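Local structure of mannitol dehydrogenase (1LJ8) at residues Tyr136-Asp139 with Glu144-Ala147; Tyr334-Val339 with Asp353-Leu358. The protein probably catalyses the NAD-dependent interconversion of mannitol and fructose, and is seen here with its NAD coenzyme bound. All blocks are in the same frame, centred on the assembly; numbering follows the deposited sequence.

Interaction 1. Residues Tyr136-Asp139 with Glu144-Ala147; sequences YCID and EFMA
C137 turns its backbone into the left-handed helical region (phi 57°, psi 38°), yet its carbonyl still pairs with the facing segment. M146 N donates to C137 O at 2.9 Å, and the bond is nearly straight. CD1 of the F145 ring lies 3.4 Å from the same C137 O and meets it obliquely. Two residues on, D139 N gives E144 O a bond of 2.8 Å, so I138 and F145 sit between the two bonds as a non-hydrogen-bonded pair. I138 CD1 comes to 3.7 Å from F145 CA and also lies near the plane of the F145 ring, at its edge. With CG anti to the backbone N (chi1 179°), the F145 ring reaches back beside C137, and its CE1 stands 3.9 Å from C137 CB. F166 meets this ring edge-to-face. An alanine in place of F145 is likely to leave C137 CB and F166 without their aromatic partner and open a gap beside A205. On the other face of the ribbon, selenomethionine M146 sets its CG 4.0 Å from D139 CB. M146 is also the centre of an inverse gamma turn. The whole is a short antiparallel beta hairpin in the Rossmann-domain region.

Interaction 2. Residues Tyr334-Val339 with Asp353-Leu358; sequences YMDLDV and DYKQTL
K355 NZ is held by two groups. It forms a salt bridge of 2.7 Å with D336 OD1 and a second hydrogen bond with T340 OG1, which in turn bonds M335 O, so the residue just after helix 325-339 links its last turn to the lysine. The ammonium meets D336 OD1 on the anti side of the carboxylate, 28° out of its plane. D336 and K355 approach at a slant. A bend at CG-CD (chi3 -78°) brings the end of the lysine to D336, which is partly exposed.

Beside this pair runs an apolar layer. The side chains of selenomethionine M335 and K355 lie alongside each other, pointing opposite ways. M335 CE lies 3.8 Å from K355 CB. Further along, M335 SE touches K355 CG, and M335 CB touches K355 CD. The methylene chain of the lysine therefore packs along the selenomethionine while its charge goes on to D336. L358, one turn further along its helix, sets CD1 4.0 Å from M335 SE. M335 also touches S302 of helix 289-313, which places the contact against a third helix.

The axes of segments 334-339 and 353-358 run roughly antiparallel, at 133°, with a closest approach of 11.3 Å. Long side chains span that distance. Helix 325-339 ends in a wider pi-type turn, where Y334 O accepts from both D338 N and V339 N.

K355 is buried, and its charge would probably be costly there without a mate. The negative D336 and the T340 hydroxyl probably offset that cost and favour the protonated lysine, while its carbon chain serves as apolar packing.

In the fold
From the N terminus, the chain reaches interaction 1 first. It closes a four-residue turn, 140-143, in the Rossmann-domain range. Interaction 2 comes much later and closes the 13-residue connection 340-352 in the C-terminal-domain range. The two are in series and neither nest nor cross. The centres of interactions 1 and 2 are 31 Å apart, and their nearest atoms about 18 Å apart. Interaction 1 sets its hairpin against helix 195-210; interaction 2 joins helices 325-339 and 351-362. The side chain of Y136 in interaction 1 lies about 7 Å from NAD and hydrogen-bonds the NAD-binding residue D190. Interaction 2 stands farther off, the side chain of L358 being about 11 Å from NAD.

Interaction 1. Residues Tyr136-Asp139 with Glu144-Ala147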
loop_
_atom_site.group_PDB
_atom_site.type_symbol
_atom_site.label_atom_id
_atom_site.label_comp_id
_atom_site.label_asym_id
_atom_site.label_seq_id
_atom_site.Cartn_x
_atom_site.Cartn_y
_atom_site.Cartn_z
ATOM N N TYR A 136 -5.481 1.985 -9.411
ATOM C CA TYR A 136 -4.986 2.297 -10.752
ATOM C C TYR A 136 -5.866 1.856 -11.920
ATOM O O TYR A 136 -5.593 2.196 -13.081
ATOM C CB TYR A 136 -3.566 1.741 -10.914
ATOM C CG TYR A 136 -2.585 2.360 -9.916
ATOM C CD1 TYR A 136 -2.584 1.983 -8.566
ATOM C CD2 TYR A 136 -1.730 3.380 -10.328
ATOM C CE1 TYR A 136 -1.740 2.622 -7.648
ATOM C CE2 TYR A 136 -0.868 4.059 -9.416
ATOM C CZ TYR A 136 -0.888 3.664 -8.080
ATOM O OH TYR A 136 -0.064 4.318 -7.192
ATOM N N CYS A 137 -6.884 1.076 -11.596
ATOM C CA CYS A 137 -7.864 0.653 -12.570
ATOM C C CYS A 137 -7.339 -0.085 -13.787
ATOM O O CYS A 137 -7.815 0.175 -14.906
ATOM C CB CYS A 137 -8.665 1.880 -13.037
ATOM S SG CYS A 137 -9.434 2.775 -11.630
ATOM N N ILE A 138 -6.334 -0.945 -13.610
ATOM C CA ILE A 138 -5.866 -1.758 -14.745
ATOM C C ILE A 138 -6.294 -3.179 -14.389
ATOM O O ILE A 138 -6.054 -3.635 -13.257
ATOM C CB ILE A 138 -4.318 -1.775 -14.909
ATOM C CG1 ILE A 138 -3.816 -0.395 -15.334
ATOM C CG2 ILE A 138 -3.910 -2.901 -15.947
ATOM C CD1 ILE A 138 -4.178 -0.031 -16.717
ATOM N N ASP A 139 -6.937 -3.874 -15.325
ATOM C CA ASP A 139 -7.373 -5.271 -15.118
ATOM C C ASP A 139 -6.120 -6.133 -15.390
ATOM O O ASP A 139 -5.649 -6.197 -16.534
ATOM C CB ASP A 139 -8.485 -5.596 -16.125
ATOM C CG ASP A 139 -9.029 -7.029 -16.012
ATOM O OD1 ASP A 139 -8.350 -7.940 -15.482
ATOM O OD2 ASP A 139 -10.169 -7.235 -16.497
ATOM N N GLU A 144 -5.797 -4.429 -19.491
ATOM C CA GLU A 144 -6.640 -3.351 -19.982
ATOM C C GLU A 144 -7.043 -2.297 -18.931
ATOM O O GLU A 144 -7.352 -2.645 -17.807
ATOM C CB GLU A 144 -7.901 -3.958 -20.601
ATOM C CG GLU A 144 -7.622 -4.662 -21.947
ATOM C CD GLU A 144 -6.917 -3.715 -22.927
ATOM O OE1 GLU A 144 -5.684 -3.866 -23.170
ATOM O OE2 GLU A 144 -7.601 -2.792 -23.427
ATOM N N PHE A 145 -7.027 -1.017 -19.318
ATOM C CA PHE A 145 -7.496 0.040 -18.430
ATOM C C PHE A 145 -9.027 -0.124 -18.344
ATOM O O PHE A 145 -9.699 -0.328 -19.354
ATOM C CB PHE A 145 -7.137 1.417 -19.015
ATOM C CG PHE A 145 -7.615 2.574 -18.167
ATOM C CD1 PHE A 145 -7.072 2.783 -16.909
ATOM C CD2 PHE A 145 -8.580 3.462 -18.654
ATOM C CE1 PHE A 145 -7.475 3.874 -16.112
ATOM C CE2 PHE A 145 -9.003 4.570 -17.867
ATOM C CZ PHE A 145 -8.451 4.771 -16.597
HETATM N N MSE A 146 -9.585 -0.047 -17.146
HETATM C CA MSE A 146 -11.015 -0.260 -16.936
HETATM C C MSE A 146 -11.832 1.020 -17.130
HETATM O O MSE A 146 -12.395 1.571 -16.197
HETATM C CB MSE A 146 -11.212 -0.856 -15.534
HETATM C CG MSE A 146 -10.513 -2.228 -15.436
HETATM SE SE MSE A 146 -10.284 -2.857 -13.569
HETATM C CE MSE A 146 -12.054 -3.527 -13.297
ATOM N N ALA A 147 -11.885 1.455 -18.379
ATOM C CA ALA A 147 -12.591 2.695 -18.763
ATOM C C ALA A 147 -14.051 2.724 -18.388
ATOM O O ALA A 147 -14.622 3.810 -18.200
ATOM C CB ALA A 147 -12.449 2.914 -20.254
#

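Interaction 2. Residues Tyr334-Val339 with Asp353-Leu358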
loop_
_atom_site.group_PDB
_atom_site.type_symbol
_atom_site.label_atom_id
_atom_site.label_comp_id
_atom_site.label_asym_id
_atom_site.label_seq_id
_atom_site.Cartn_x
_atom_site.Cartn_y
_atom_site.Cartn_z
ATOM N N TYR A 334 5.861 -21.530 1.578
ATOM C CA TYR A 334 5.347 -20.717 0.486
ATOM C C TYR A 334 6.475 -19.876 -0.130
ATOM O O TYR A 334 6.643 -19.849 -1.381
ATOM C CB TYR A 334 4.202 -19.806 0.998
ATOM C CG TYR A 334 3.652 -18.879 -0.050
ATOM C CD1 TYR A 334 2.801 -19.355 -1.045
ATOM C CD2 TYR A 334 3.969 -17.516 -0.046
ATOM C CE1 TYR A 334 2.285 -18.518 -2.015
ATOM C CE2 TYR A 334 3.415 -16.646 -1.022
ATOM C CZ TYR A 334 2.578 -17.173 -1.999
ATOM O OH TYR A 334 2.018 -16.400 -2.993
HETATM N N MSE A 335 7.269 -19.196 0.714
HETATM C CA MSE A 335 8.377 -18.347 0.219
HETATM C C MSE A 335 9.464 -19.192 -0.490
HETATM O O MSE A 335 9.920 -18.856 -1.587
HETATM C CB MSE A 335 9.066 -17.593 1.368
HETATM C CG MSE A 335 8.209 -16.502 1.951
HETATM SE SE MSE A 335 9.270 -15.300 3.063
HETATM C CE MSE A 335 9.923 -16.563 4.387
ATOM N N ASP A 336 9.872 -20.279 0.155
ATOM C CA ASP A 336 10.954 -21.093 -0.404
ATOM C C ASP A 336 10.610 -21.933 -1.612
ATOM O O ASP A 336 11.394 -22.000 -2.563
ATOM C CB ASP A 336 11.534 -22.058 0.649
ATOM C CG ASP A 336 12.196 -21.352 1.807
ATOM O OD1 ASP A 336 12.610 -20.184 1.692
ATOM O OD2 ASP A 336 12.316 -21.976 2.880
ATOM N N LEU A 337 9.435 -22.562 -1.598
ATOM C CA LEU A 337 9.091 -23.477 -2.689
ATOM C C LEU A 337 8.242 -22.902 -3.802
ATOM O O LEU A 337 8.337 -23.331 -4.955
ATOM C CB LEU A 337 8.363 -24.685 -2.129
ATOM C CG LEU A 337 9.073 -25.399 -0.969
ATOM C CD1 LEU A 337 8.130 -26.430 -0.365
ATOM C CD2 LEU A 337 10.365 -26.060 -1.494
ATOM N N ASP A 338 7.416 -21.906 -3.470
ATOM C CA ASP A 338 6.519 -21.369 -4.489
ATOM C C ASP A 338 6.979 -20.071 -5.108
ATOM O O ASP A 338 6.965 -19.943 -6.334
ATOM C CB ASP A 338 5.087 -21.208 -3.912
ATOM C CG ASP A 338 4.508 -22.542 -3.384
ATOM O OD1 ASP A 338 4.875 -23.601 -3.963
ATOM O OD2 ASP A 338 3.692 -22.539 -2.414
ATOM N N VAL A 339 7.412 -19.126 -4.277
ATOM C CA VAL A 339 7.818 -17.824 -4.806
ATOM C C VAL A 339 9.271 -17.720 -5.264
ATOM O O VAL A 339 9.539 -17.242 -6.354
ATOM C CB VAL A 339 7.547 -16.683 -3.720
ATOM C CG1 VAL A 339 8.010 -15.304 -4.263
ATOM C CG2 VAL A 339 6.022 -16.685 -3.334
ATOM N N ASP A 353 18.841 -14.677 3.251
ATOM C CA ASP A 353 18.895 -13.751 4.374
ATOM C C ASP A 353 17.692 -12.811 4.317
ATOM O O ASP A 353 17.129 -12.466 5.343
ATOM C CB ASP A 353 20.189 -12.892 4.324
ATOM C CG ASP A 353 21.481 -13.719 4.561
ATOM O OD1 ASP A 353 21.402 -14.786 5.177
ATOM O OD2 ASP A 353 22.559 -13.282 4.113
ATOM N N TYR A 354 17.323 -12.367 3.125
ATOM C CA TYR A 354 16.155 -11.462 3.014
ATOM C C TYR A 354 14.884 -12.131 3.568
ATOM O O TYR A 354 14.136 -11.522 4.344
ATOM C CB TYR A 354 15.951 -11.066 1.554
ATOM C CG TYR A 354 14.734 -10.168 1.344
ATOM C CD1 TYR A 354 14.768 -8.817 1.694
ATOM C CD2 TYR A 354 13.565 -10.688 0.807
ATOM C CE1 TYR A 354 13.636 -7.990 1.505
ATOM C CE2 TYR A 354 12.415 -9.879 0.619
ATOM C CZ TYR A 354 12.468 -8.550 0.965
ATOM O OH TYR A 354 11.339 -7.779 0.750
ATOM N N LYS A 355 14.635 -13.388 3.192
ATOM C CA LYS A 355 13.454 -14.089 3.695
ATOM C C LYS A 355 13.506 -14.217 5.220
ATOM O O LYS A 355 12.488 -14.095 5.898
ATOM C CB LYS A 355 13.294 -15.471 3.020
ATOM C CG LYS A 355 12.910 -15.372 1.545
ATOM C CD LYS A 355 12.806 -16.767 0.901
ATOM C CE LYS A 355 14.207 -17.362 0.568
ATOM N NZ LYS A 355 14.012 -18.703 -0.025
ATOM N N GLN A 356 14.692 -14.447 5.787
ATOM C CA GLN A 356 14.770 -14.476 7.238
ATOM C C GLN A 356 14.428 -13.091 7.843
ATOM O O GLN A 356 13.750 -13.025 8.866
ATOM C CB GLN A 356 16.172 -14.931 7.729
ATOM C CG GLN A 356 16.260 -15.027 9.285
ATOM C CD GLN A 356 15.254 -15.987 9.920
ATOM O OE1 GLN A 356 15.110 -17.117 9.469
ATOM N NE2 GLN A 356 14.545 -15.539 10.954
ATOM N N THR A 357 14.856 -12.000 7.211
ATOM C CA THR A 357 14.509 -10.702 7.784
ATOM C C THR A 357 12.979 -10.487 7.734
ATOM O O THR A 357 12.443 -9.792 8.591
ATOM C CB THR A 357 15.243 -9.535 7.105
ATOM O OG1 THR A 357 14.843 -9.424 5.731
ATOM C CG2 THR A 357 16.773 -9.729 7.192
ATOM N N LEU A 358 12.268 -11.102 6.773
ATOM C CA LEU A 358 10.802 -10.928 6.746
ATOM C C LEU A 358 10.217 -11.638 7.948
ATOM O O LEU A 358 9.307 -11.124 8.621
ATOM C CB LEU A 358 10.197 -11.473 5.430
ATOM C CG LEU A 358 10.712 -10.740 4.182
ATOM C CD1 LEU A 358 10.028 -11.350 2.962
ATOM C CD2 LEU A 358 10.450 -9.234 4.246
#